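Local structure of periplasmic sugar-binding protein (Chloroflexus aurantiacus, 4RXU) at residues A[33-38]-A[63-68]; A[195-200]-A[212-217]; A[241-246]-A[267-272]. The protein binds D-glucose, held here in its beta-pyranose form, and probably serves as the solute-binding component of an ABC-type sugar transporter. One frame throughout, in Å; residues are numbered along the deposited sequence.

Interaction 1. Residues A[33-38]-A[63-68]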
ATOM      1  N   VAL A  33     -12.713   1.113 -22.193  1.00  8.82           N
ATOM      2  CA  VAL A  33     -11.878   0.863 -21.015  1.00  9.53           C
ATOM      3  C   VAL A  33     -12.822   0.797 -19.812  1.00 11.01           C
ATOM      4  O   VAL A  33     -13.816   1.532 -19.762  1.00 11.77           O
ATOM      5  CB  VAL A  33     -10.830   1.969 -20.792  1.00 14.30           C
ATOM      6  CG1 VAL A  33      -9.990   1.678 -19.549  1.00 13.05           C
ATOM      7  CG2 VAL A  33      -9.933   2.099 -22.001  1.00 15.68           C
ATOM      8  N   GLY A  34     -12.501  -0.078 -18.861  1.00 10.07           N
ATOM      9  CA  GLY A  34     -13.223  -0.173 -17.606  1.00 10.71           C
ATOM     10  C   GLY A  34     -12.220  -0.224 -16.480  1.00 10.69           C
ATOM     11  O   GLY A  34     -11.118  -0.769 -16.641  1.00  9.03           O
ATOM     12  N   ILE A  35     -12.580   0.413 -15.368  1.00 10.02           N
ATOM     13  CA  ILE A  35     -11.740   0.473 -14.180  1.00  9.20           C
ATOM     14  C   ILE A  35     -12.443  -0.233 -13.039  1.00 10.09           C
ATOM     15  O   ILE A  35     -13.613   0.055 -12.778  1.00 10.42           O
ATOM     16  CB  ILE A  35     -11.441   1.924 -13.775  1.00  9.53           C
ATOM     17  CG1 ILE A  35     -10.595   2.611 -14.855  1.00 10.70           C
ATOM     18  CG2 ILE A  35     -10.702   1.993 -12.438  1.00  9.72           C
ATOM     19  CD1 ILE A  35     -10.550   4.132 -14.713  1.00  9.79           C
ATOM     20  N   VAL A  36     -11.745  -1.166 -12.383  1.00  9.69           N
ATOM     21  CA  VAL A  36     -12.310  -1.871 -11.225  1.00  9.96           C
ATOM     22  C   VAL A  36     -11.424  -1.671 -10.024  1.00  9.04           C
ATOM     23  O   VAL A  36     -10.226  -1.955 -10.081  1.00  9.01           O
ATOM     24  CB  VAL A  36     -12.543  -3.380 -11.502  1.00  9.41           C
ATOM     25  CG1 VAL A  36     -13.129  -4.116 -10.288  1.00 11.58           C
ATOM     26  CG2 VAL A  36     -13.474  -3.561 -12.690  1.00  9.92           C
ATOM     27  N   LEU A  37     -12.013  -1.123  -8.965  1.00  9.87           N
ATOM     28  CA  LEU A  37     -11.284  -0.857  -7.700  1.00  8.52           C
ATOM     29  C   LEU A  37     -11.899  -1.705  -6.592  1.00  9.24           C
ATOM     30  O   LEU A  37     -13.073  -2.033  -6.649  1.00  8.89           O
ATOM     31  CB  LEU A  37     -11.339   0.629  -7.355  1.00  8.83           C
ATOM     32  CG  LEU A  37     -10.587   1.534  -8.357  1.00 11.16           C
ATOM     33  CD1 LEU A  37     -10.866   2.986  -7.989  1.00 11.71           C
ATOM     34  CD2 LEU A  37      -9.080   1.258  -8.426  1.00 12.86           C
ATOM     35  N   PRO A  38     -11.115  -2.040  -5.552  1.00  8.40           N
ATOM     36  CA  PRO A  38     -11.551  -3.142  -4.698  1.00  9.13           C
ATOM     37  C   PRO A  38     -12.610  -2.799  -3.670  1.00 11.13           C
ATOM     38  O   PRO A  38     -13.490  -3.622  -3.402  1.00 11.68           O
ATOM     39  CB  PRO A  38     -10.248  -3.587  -4.025  1.00  9.49           C
ATOM     40  CG  PRO A  38      -9.419  -2.324  -3.992  1.00  9.59           C
ATOM     41  CD  PRO A  38      -9.693  -1.731  -5.348  1.00  8.70           C
ATOM     42  N   VAL A  63     -14.951   6.861 -18.893  1.00 15.87           N
ATOM     43  CA  VAL A  63     -14.583   5.489 -18.543  1.00 16.74           C
ATOM     44  C   VAL A  63     -15.305   5.123 -17.243  1.00 17.29           C
ATOM     45  O   VAL A  63     -15.239   5.859 -16.247  1.00 17.26           O
ATOM     46  CB  VAL A  63     -13.062   5.377 -18.330  1.00 14.69           C
ATOM     47  CG1 VAL A  63     -12.665   4.025 -17.752  1.00 16.29           C
ATOM     48  CG2 VAL A  63     -12.300   5.665 -19.610  1.00 18.05           C
ATOM     49  N   GLU A  64     -15.989   3.983 -17.251  1.00 13.64           N
ATOM     50  CA  GLU A  64     -16.731   3.560 -16.073  1.00 15.42           C
ATOM     51  C   GLU A  64     -15.781   3.023 -14.995  1.00 16.00           C
ATOM     52  O   GLU A  64     -14.845   2.279 -15.296  1.00 15.62           O
ATOM     53  CB  GLU A  64     -17.791   2.508 -16.422  1.00 21.19           C
ATOM     54  CG  GLU A  64     -18.700   2.158 -15.250  1.00 20.97           C
ATOM     55  CD  GLU A  64     -19.907   1.323 -15.654  1.00 37.45           C
ATOM     56  OE1 GLU A  64     -19.850   0.662 -16.716  1.00 32.47           O
ATOM     57  OE2 GLU A  64     -20.913   1.326 -14.908  1.00 56.12           O
ATOM     58  N   ILE A  65     -16.040   3.428 -13.753  1.00 11.99           N
ATOM     59  CA  ILE A  65     -15.343   2.930 -12.561  1.00 10.15           C
ATOM     60  C   ILE A  65     -16.344   2.151 -11.720  1.00 11.03           C
ATOM     61  O   ILE A  65     -17.389   2.659 -11.367  1.00 15.55           O
ATOM     62  CB  ILE A  65     -14.778   4.089 -11.711  1.00 12.15           C
ATOM     63  CG1 ILE A  65     -13.817   4.946 -12.564  1.00 13.49           C
ATOM     64  CG2 ILE A  65     -14.068   3.577 -10.460  1.00 17.70           C
ATOM     65  CD1 ILE A  65     -13.336   6.226 -11.903  1.00 17.23           C
ATOM     66  N   LEU A  66     -16.022   0.899 -11.452  1.00  9.42           N
ATOM     67  CA  LEU A  66     -16.810   0.021 -10.586  1.00 10.67           C
ATOM     68  C   LEU A  66     -15.988  -0.378  -9.370  1.00  9.48           C
ATOM     69  O   LEU A  66     -14.773  -0.615  -9.469  1.00 13.09           O
ATOM     70  CB  LEU A  66     -17.200  -1.266 -11.307  1.00 10.61           C
ATOM     71  CG  LEU A  66     -18.100  -1.046 -12.517  1.00 13.28           C
ATOM     72  CD1 LEU A  66     -18.310  -2.331 -13.300  1.00 14.12           C
ATOM     73  CD2 LEU A  66     -19.436  -0.463 -12.104  1.00 19.43           C
ATOM     74  N   PHE A  67     -16.660  -0.461  -8.233  1.00 10.98           N
ATOM     75  CA  PHE A  67     -16.030  -0.952  -7.009  1.00 11.09           C
ATOM     76  C   PHE A  67     -16.538  -2.366  -6.735  1.00 10.06           C
ATOM     77  O   PHE A  67     -17.683  -2.698  -7.003  1.00 11.04           O
ATOM     78  CB  PHE A  67     -16.302  -0.050  -5.786  1.00 10.72           C
ATOM     79  CG  PHE A  67     -15.464   1.199  -5.754  1.00 11.09           C
ATOM     80  CD1 PHE A  67     -15.859   2.340  -6.437  1.00 13.64           C
ATOM     81  CD2 PHE A  67     -14.245   1.228  -5.054  1.00 11.67           C
ATOM     82  CE1 PHE A  67     -15.083   3.486  -6.419  1.00 19.58           C
ATOM     83  CE2 PHE A  67     -13.468   2.367  -5.044  1.00 15.78           C
ATOM     84  CZ  PHE A  67     -13.885   3.491  -5.725  1.00 17.01           C
ATOM     85  N   SER A  68     -15.683  -3.151  -6.107  1.00 10.61           N
ATOM     86  CA  SER A  68     -15.936  -4.552  -5.825  1.00 10.60           C
ATOM     87  C   SER A  68     -16.421  -4.866  -4.417  1.00 10.16           C
ATOM     88  O   SER A  68     -16.698  -6.025  -4.112  1.00 11.75           O
ATOM     89  CB  SER A  68     -14.687  -5.357  -6.154  1.00 12.93           C
ATOM     90  OG  SER A  68     -14.359  -5.184  -7.532  1.00 11.23           O
TER
HETATM   91  O   HOH W   1     -16.298   2.341 -19.534  1.00 19.58           O

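Interaction 2. Residues A[195-200]-A[212-217]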
ATOM      1  N   SER A 195       5.890 -13.441  18.012  1.00 10.56           N
ATOM      2  CA  SER A 195       6.738 -14.584  18.272  1.00 10.22           C
ATOM      3  C   SER A 195       7.253 -15.233  16.991  1.00 10.00           C
ATOM      4  O   SER A 195       8.368 -15.766  16.940  1.00 10.94           O
ATOM      5  CB  SER A 195       5.995 -15.633  19.120  1.00 12.64           C
ATOM      6  OG  SER A 195       4.859 -16.169  18.457  1.00 18.13           O
ATOM      7  N   GLU A 196       6.453 -15.160  15.937  1.00 10.19           N
ATOM      8  CA  GLU A 196       6.876 -15.752  14.677  1.00 12.15           C
ATOM      9  C   GLU A 196       8.055 -14.967  14.111  1.00 10.57           C
ATOM     10  O   GLU A 196       9.007 -15.571  13.596  1.00  9.79           O
ATOM     11  CB  GLU A 196       5.732 -15.795  13.665  1.00 12.22           C
ATOM     12  CG  GLU A 196       4.549 -16.692  14.055  1.00 14.79           C
ATOM     13  CD  GLU A 196       4.750 -18.187  13.816  1.00 18.84           C
ATOM     14  OE1 GLU A 196       5.774 -18.575  13.254  1.00 18.02           O
ATOM     15  OE2 GLU A 196       3.845 -18.979  14.141  1.00 35.67           O
ATOM     16  N   ALA A 197       7.982 -13.634  14.188  1.00  8.30           N
ATOM     17  CA  ALA A 197       9.080 -12.797  13.710  1.00  7.47           C
ATOM     18  C   ALA A 197      10.334 -13.029  14.540  1.00  6.33           C
ATOM     19  O   ALA A 197      11.429 -13.125  13.989  1.00  9.19           O
ATOM     20  CB  ALA A 197       8.698 -11.341  13.729  1.00  9.25           C
ATOM     21  N   VAL A 198      10.174 -13.160  15.855  1.00  7.88           N
ATOM     22  CA  VAL A 198      11.333 -13.418  16.738  1.00  9.80           C
ATOM     23  C   VAL A 198      12.022 -14.723  16.333  1.00 10.28           C
ATOM     24  O   VAL A 198      13.251 -14.820  16.283  1.00  9.95           O
ATOM     25  CB  VAL A 198      10.936 -13.425  18.237  1.00  9.24           C
ATOM     26  CG1 VAL A 198      12.058 -13.929  19.134  1.00 11.23           C
ATOM     27  CG2 VAL A 198      10.520 -12.031  18.674  1.00  9.54           C
ATOM     28  N   ALA A 199      11.232 -15.754  16.050  1.00 10.43           N
ATOM     29  CA  ALA A 199      11.809 -17.033  15.673  1.00  8.91           C
ATOM     30  C   ALA A 199      12.524 -16.972  14.332  1.00  9.45           C
ATOM     31  O   ALA A 199      13.423 -17.784  14.082  1.00 10.49           O
ATOM     32  CB  ALA A 199      10.758 -18.127  15.662  1.00 12.42           C
ATOM     33  N   LEU A 200      12.129 -15.995  13.505  1.00 10.39           N
ATOM     34  CA  LEU A 200      12.711 -15.741  12.205  1.00 11.83           C
ATOM     35  C   LEU A 200      13.766 -14.653  12.147  1.00  8.03           C
ATOM     36  O   LEU A 200      14.274 -14.346  11.050  1.00  9.32           O
ATOM     37  CB  LEU A 200      11.615 -15.459  11.127  1.00 10.67           C
ATOM     38  CG  LEU A 200      10.830 -16.749  10.740  1.00  8.87           C
ATOM     39  CD1 LEU A 200       9.502 -16.410  10.063  1.00 11.04           C
ATOM     40  CD2 LEU A 200      11.651 -17.672   9.860  1.00 13.00           C
ATOM     41  N   ALA A 212       4.070 -14.970   5.784  1.00  8.37           N
ATOM     42  CA  ALA A 212       2.644 -15.072   6.040  1.00  8.43           C
ATOM     43  C   ALA A 212       2.350 -15.393   7.503  1.00  8.54           C
ATOM     44  O   ALA A 212       1.335 -15.008   8.013  1.00 10.01           O
ATOM     45  CB  ALA A 212       2.010 -16.098   5.125  1.00  9.59           C
ATOM     46  N   LYS A 213       3.232 -16.140   8.163  1.00  8.62           N
ATOM     47  CA  LYS A 213       3.078 -16.430   9.613  1.00 10.04           C
ATOM     48  C   LYS A 213       3.251 -15.163  10.448  1.00 11.28           C
ATOM     49  O   LYS A 213       2.540 -14.948  11.415  1.00 10.76           O
ATOM     50  CB  LYS A 213       4.066 -17.493  10.110  1.00 11.25           C
ATOM     51  CG  LYS A 213       3.859 -18.853   9.468  1.00 12.54           C
ATOM     52  CD  LYS A 213       4.610 -19.941  10.188  1.00 21.94           C
ATOM     53  CE  LYS A 213       6.061 -19.936   9.818  1.00 29.02           C
ATOM     54  NZ  LYS A 213       6.747 -20.989  10.617  1.00 36.36           N
ATOM     55  N   ILE A 214       4.209 -14.327  10.055  1.00  9.17           N
ATOM     56  CA  ILE A 214       4.404 -13.066  10.751  1.00  9.18           C
ATOM     57  C   ILE A 214       3.211 -12.163  10.510  1.00  8.82           C
ATOM     58  O   ILE A 214       2.626 -11.623  11.461  1.00  9.23           O
ATOM     59  CB  ILE A 214       5.714 -12.346  10.341  1.00  9.09           C
ATOM     60  CG1 ILE A 214       6.933 -13.224  10.662  1.00 10.62           C
ATOM     61  CG2 ILE A 214       5.824 -11.005  11.059  1.00  8.96           C
ATOM     62  CD1 ILE A 214       8.200 -12.681  10.028  1.00  9.74           C
ATOM     63  N   ILE A 215       2.841 -12.017   9.239  1.00  9.94           N
ATOM     64  CA  ILE A 215       1.730 -11.141   8.889  1.00  9.63           C
ATOM     65  C   ILE A 215       0.473 -11.589   9.620  1.00 10.50           C
ATOM     66  O   ILE A 215      -0.279 -10.773  10.103  1.00 10.85           O
ATOM     67  CB  ILE A 215       1.539 -11.039   7.352  1.00 10.37           C
ATOM     68  CG1 ILE A 215       2.745 -10.312   6.766  1.00 11.12           C
ATOM     69  CG2 ILE A 215       0.182 -10.415   6.968  1.00 10.33           C
ATOM     70  CD1 ILE A 215       2.852 -10.426   5.267  1.00 12.63           C
ATOM     71  N   GLY A 216       0.267 -12.891   9.749  1.00 10.32           N
ATOM     72  CA  GLY A 216      -0.929 -13.372  10.471  1.00 10.27           C
ATOM     73  C   GLY A 216      -1.018 -12.864  11.895  1.00  9.76           C
ATOM     74  O   GLY A 216      -2.088 -12.610  12.421  1.00 12.64           O
ATOM     75  N   GLN A 217       0.141 -12.770  12.542  1.00  7.58           N
ATOM     76  CA  GLN A 217       0.200 -12.293  13.929  1.00  8.35           C
ATOM     77  C   GLN A 217       0.063 -10.780  14.065  1.00  8.65           C
ATOM     78  O   GLN A 217      -0.365 -10.291  15.122  1.00 10.76           O
ATOM     79  CB  GLN A 217       1.514 -12.699  14.571  1.00 11.48           C
ATOM     80  CG  GLN A 217       1.595 -14.165  14.875  1.00 11.71           C
ATOM     81  CD  GLN A 217       2.763 -14.453  15.789  1.00 13.38           C
ATOM     82  OE1 GLN A 217       3.841 -13.899  15.616  1.00 11.43           O
ATOM     83  NE2 GLN A 217       2.561 -15.335  16.742  1.00 17.74           N
TER

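Interaction 3. Residues A[241-246]-A[267-272]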
ATOM      1  N   ALA A 241       8.914  -2.483  30.673  1.00 24.60           N
ATOM      2  CA  ALA A 241      10.236  -2.721  30.073  1.00 21.79           C
ATOM      3  C   ALA A 241      10.224  -2.824  28.543  1.00 18.63           C
ATOM      4  O   ALA A 241      11.261  -2.700  27.886  1.00 21.96           O
ATOM      5  CB  ALA A 241      10.849  -3.976  30.659  1.00 22.66           C
ATOM      6  N   ASP A 242       9.043  -3.070  27.998  1.00 17.71           N
ATOM      7  CA  ASP A 242       8.841  -3.181  26.549  1.00 15.79           C
ATOM      8  C   ASP A 242       8.373  -1.885  25.903  1.00 13.74           C
ATOM      9  O   ASP A 242       8.067  -1.857  24.709  1.00 16.40           O
ATOM     10  CB  ASP A 242       7.799  -4.256  26.275  1.00 15.32           C
ATOM     11  CG  ASP A 242       8.182  -5.590  26.868  1.00 14.39           C
ATOM     12  OD1 ASP A 242       9.358  -5.965  26.760  1.00 17.00           O
ATOM     13  OD2 ASP A 242       7.311  -6.265  27.451  1.00 22.20           O
ATOM     14  N   LYS A 243       8.320  -0.818  26.693  1.00 17.61           N
ATOM     15  CA  LYS A 243       7.799   0.447  26.235  1.00 19.65           C
ATOM     16  C   LYS A 243       8.877   1.496  26.317  1.00 17.94           C
ATOM     17  O   LYS A 243       9.991   1.276  25.840  1.00 19.30           O
ATOM     18  CB  LYS A 243       6.539   0.795  27.019  1.00 18.86           C
ATOM     19  CG  LYS A 243       5.447  -0.197  26.687  1.00 19.59           C
ATOM     20  CD  LYS A 243       4.262  -0.117  27.591  1.00 19.68           C
ATOM     21  CE  LYS A 243       3.380  -1.321  27.343  1.00 23.68           C
ATOM     22  NZ  LYS A 243       2.096  -1.178  28.040  1.00 20.90           N
ATOM     23  N   GLY A 244       8.558   2.640  26.909  1.00 22.08           N
ATOM     24  CA  GLY A 244       9.445   3.777  26.874  1.00 20.63           C
ATOM     25  C   GLY A 244       9.483   4.387  25.486  1.00 18.44           C
ATOM     26  O   GLY A 244       8.487   4.850  24.959  1.00 16.84           O
ATOM     27  N   LYS A 245      10.660   4.393  24.900  1.00 15.74           N
ATOM     28  CA  LYS A 245      10.834   4.952  23.568  1.00 17.20           C
ATOM     29  C   LYS A 245      10.773   3.848  22.538  1.00 14.79           C
ATOM     30  O   LYS A 245      11.680   3.011  22.468  1.00 15.71           O
ATOM     31  CB  LYS A 245      12.178   5.630  23.486  1.00 17.37           C
ATOM     32  CG  LYS A 245      12.416   6.354  22.187  1.00 21.40           C
ATOM     33  CD  LYS A 245      13.383   7.470  22.456  1.00 35.07           C
ATOM     34  CE  LYS A 245      14.535   7.353  21.515  1.00 31.30           C
ATOM     35  NZ  LYS A 245      15.596   8.269  21.994  1.00 43.88           N
ATOM     36  N   VAL A 246       9.744   3.872  21.694  1.00 14.34           N
ATOM     37  CA  VAL A 246       9.397   2.705  20.907  1.00 12.11           C
ATOM     38  C   VAL A 246       9.297   3.044  19.440  1.00 12.83           C
ATOM     39  O   VAL A 246       9.137   4.190  19.057  1.00 12.92           O
ATOM     40  CB  VAL A 246       8.094   2.034  21.397  1.00 14.22           C
ATOM     41  CG1 VAL A 246       8.145   1.780  22.899  1.00 13.65           C
ATOM     42  CG2 VAL A 246       6.863   2.851  21.031  1.00 12.80           C
ATOM     43  N   LYS A 267       0.693   5.509  29.199  1.00 24.30           N
ATOM     44  CA  LYS A 267       1.588   6.384  29.972  1.00 21.90           C
ATOM     45  C   LYS A 267       3.049   5.906  30.020  1.00 19.44           C
ATOM     46  O   LYS A 267       3.959   6.705  30.246  1.00 24.23           O
ATOM     47  CB  LYS A 267       1.037   6.594  31.386  1.00 30.06           C
ATOM     48  CG  LYS A 267       1.074   5.350  32.257  1.00 40.78           C
ATOM     49  CD  LYS A 267       0.448   5.571  33.622  1.00 64.22           C
ATOM     50  CE  LYS A 267       0.512   4.286  34.433  1.00 85.60           C
ATOM     51  NZ  LYS A 267       0.054   4.487  35.831  1.00 82.89           N
ATOM     52  N   ASP A 268       3.269   4.605  29.814  1.00 20.62           N
ATOM     53  CA  ASP A 268       4.630   4.023  29.883  1.00 25.02           C
ATOM     54  C   ASP A 268       5.363   4.145  28.558  1.00 16.08           C
ATOM     55  O   ASP A 268       6.550   3.846  28.473  1.00 17.97           O
ATOM     56  CB  ASP A 268       4.594   2.552  30.323  1.00 24.00           C
ATOM     57  CG  ASP A 268       4.100   2.375  31.761  1.00 31.11           C
ATOM     58  OD1 ASP A 268       4.436   3.220  32.606  1.00 31.05           O
ATOM     59  OD2 ASP A 268       3.397   1.380  32.047  1.00 35.14           O
ATOM     60  N   VAL A 269       4.645   4.562  27.518  1.00 17.79           N
ATOM     61  CA  VAL A 269       5.257   4.918  26.234  1.00 19.60           C
ATOM     62  C   VAL A 269       5.611   6.396  26.298  1.00 21.16           C
ATOM     63  O   VAL A 269       4.740   7.271  26.231  1.00 27.19           O
ATOM     64  CB  VAL A 269       4.320   4.618  25.048  1.00 17.53           C
ATOM     65  CG1 VAL A 269       4.920   5.119  23.732  1.00 17.96           C
ATOM     66  CG2 VAL A 269       4.041   3.125  24.980  1.00 14.69           C
ATOM     67  N   THR A 270       6.893   6.665  26.478  1.00 15.93           N
ATOM     68  CA  THR A 270       7.357   8.049  26.627  1.00 21.81           C
ATOM     69  C   THR A 270       7.579   8.742  25.298  1.00 23.55           C
ATOM     70  O   THR A 270       7.555   9.960  25.227  1.00 21.95           O
ATOM     71  CB  THR A 270       8.636   8.141  27.469  1.00 29.52           C
ATOM     72  OG1 THR A 270       9.649   7.304  26.885  1.00 20.81           O
ATOM     73  CG2 THR A 270       8.323   7.737  28.939  1.00 33.58           C
ATOM     74  N   GLU A 271       7.800   7.965  24.249  1.00 16.03           N
ATOM     75  CA  GLU A 271       7.966   8.501  22.910  1.00 14.67           C
ATOM     76  C   GLU A 271       7.742   7.376  21.926  1.00 15.79           C
ATOM     77  O   GLU A 271       8.132   6.256  22.203  1.00 15.09           O
ATOM     78  CB  GLU A 271       9.376   9.074  22.678  1.00 16.22           C
ATOM     79  CG  GLU A 271       9.431   9.938  21.417  1.00 24.30           C
ATOM     80  CD  GLU A 271      10.795  10.547  21.119  1.00 33.57           C
ATOM     81  OE1 GLU A 271      11.757  10.269  21.862  1.00 38.90           O
ATOM     82  OE2 GLU A 271      10.904  11.316  20.129  1.00 40.35           O
ATOM     83  N   TYR A 272       7.149   7.668  20.775  1.00 11.34           N
ATOM     84  CA  TYR A 272       7.044   6.662  19.732  1.00 11.99           C
ATOM     85  C   TYR A 272       7.365   7.285  18.381  1.00 12.81           C
ATOM     86  O   TYR A 272       7.114   8.484  18.129  1.00 13.29           O
ATOM     87  CB  TYR A 272       5.670   5.981  19.693  1.00 12.14           C
ATOM     88  CG  TYR A 272       4.534   6.899  19.318  1.00 11.12           C
ATOM     89  CD1 TYR A 272       4.227   7.163  17.985  1.00 16.16           C
ATOM     90  CD2 TYR A 272       3.736   7.479  20.306  1.00 12.84           C
ATOM     91  CE1 TYR A 272       3.189   8.027  17.647  1.00 12.93           C
ATOM     92  CE2 TYR A 272       2.688   8.339  19.983  1.00 13.42           C
ATOM     93  CZ  TYR A 272       2.421   8.618  18.663  1.00 12.90           C
ATOM     94  OH  TYR A 272       1.384   9.476  18.367  1.00 11.84           O
TER
HETATM   95  O   HOH W   2       3.171  -1.152  30.746  1.00 21.67           O
HETATM   96  O   HOH W   3      14.511  10.942  20.253  1.00 41.12           O

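Interaction 1. Residues A[33-38]-A[63-68]
Leu37 meets Phe67 on one face of a parallel strand pair. Its CB lies 3.6 Å from Phe67 CE2, approaching the ring obliquely. With CG anti to the carbonyl carbon (chi1 -66°), the branch runs on past the ring, where Leu37 CD1 reaches Phe67 CZ at 3.8 Å and also Ile65 CG2 at 4.1 Å. The same face continues through Ile35 and Ile65, side by side and pointing the same way, while Ile35 CD1 sits 3.7 Å from Val63 CG1. These are the two strands of a right-handed beta-alpha-beta unit of the periplasmic binding protein fold; its helix 44-59 lies over this face, with Phe52 on Ile35 and Leu56 on Val63. The backbone bonds are regular: Ile35 N to Glu64 O, Leu66 N to Ile35 O and Leu37 N to Leu66 O are each 2.9 Å. Nearer the start, a water spans the strands, donating to Val33 O and accepting from Glu64 N. At the C-terminal end, Ser68 N bonds Leu37 O in a more bent fashion (138°), and Ser68 OG rests against Val36 CG1 while bonding Asn78. Pro38 beyond packs on Trp45 and Arg119, both of the glucose pocket.

Interaction 2. Residues A[195-200]-A[212-217]
Gln217 spreads its amide over the first turn of helix 195-199 and supplies both hydrogen bonds of this contact. Its NE2 donates to Ser195 OG at 3.0 Å, almost straight (174°) and in the amide plane. Its OE1 accepts from the backbone Glu196 N at 2.9 Å, the donor tilted from the carbonyl plane, and also accepts a hydrogen bond from Ser194 OG, just before the helix. Fixed at both ends, the amide lies against the Glu196 stem, where Gln217 CD is 3.3 Å from Glu196 CG. A leucine in place of Gln217 would probably leave Glu196 N without this acceptor and Ser195 OG without its donor, loosening the start of the helix.

Charge adds less. Glu196 bends at chi2 (-79°) and crosses Lys213 at about a right angle; OE1 and Lys213 NZ form a long salt bridge of 3.7 Å, and the same oxygen touches the lysine's CB and CD.

The apolar contacts centre on Ile214. Its CG2 meets Ala197 CB at 3.9 Å, and its CD1 meets Leu200 CD1 at the same distance. Trp177 and Phe173 of helix 167-185 close off this inner side.

The segments of helices 195-199 and 208-218 run roughly antiparallel (148°), their axes 8.4 Å apart at closest approach: a pair of consecutive helices packed beside strand 189-191 of the parallel sheet in the periplasmic binding protein fold.

Interaction 3. Residues A[241-246]-A[267-272]
Gly244 O is gripped by two consecutive amides: Thr270 N donates at 2.9 Å and Glu271 N at 3.3 Å, both arriving from the same face of the carbonyl plane and well above it. The Thr270 bond is bent (130°), the Glu271 bond straighter (165°). Just before, Gly244 N donates to Asp268 O at 2.8 Å, and beyond the corner at Lys245 the regular parallel pairing takes over with Val246 N to Glu271 O. The positive phi of Gly244 (72°), which favours glycine, comes just before that corner, where the loop leads into strand 246-249. That strand and 269-274 are the last two of the four-stranded parallel sheet, joined by helix 253-264 in a beta-alpha-beta crossover typical of the periplasmic binding protein fold. Val246 faces that helix: its CG2, lodged between backbone N and carbonyl carbon, touches Tyr272 CB at 3.6 Å and Val269 CG1 at 4.0 Å, with Phe263 packed against both valines. The tyrosine ring leads off to Ala260 and Ala264, and its OH bonds Arg291 O. On the sheet's other face Lys245 and Glu271 run side by side, Lys245 CD 3.3 Å from Glu271 OE1, their charged ends too far apart for a salt bridge but linked by a water that the lysine holds only weakly. Lys243 passes slantwise over Asp268, its CD against Asp268 CB; its NZ salt-bridges Asp266 and reaches Asp268 OD2 through another water.

Along the chain the three contacts follow in series, none touching another. Interaction 1 pairs strands of the mixed sheet in one lobe; interactions 2 and 3 lie on the opposite side of the chain's centre, in the other lobe. Centres of 1 and 2 are 35 Å apart and those of 1 and 3 are 44 Å apart, whereas 2 and 3 are 22 Å apart, with about 10 Å between nearest atoms. Interaction 3 joins edge strand 269-274 of the four-stranded parallel sheet to the start of its neighbour 246-249, and interaction 2 is a helix pair beyond strand 189-191, at its other edge. In interaction 1, the side chain of Pro38 is about 7 Å from the bound beta-D-glucopyranose.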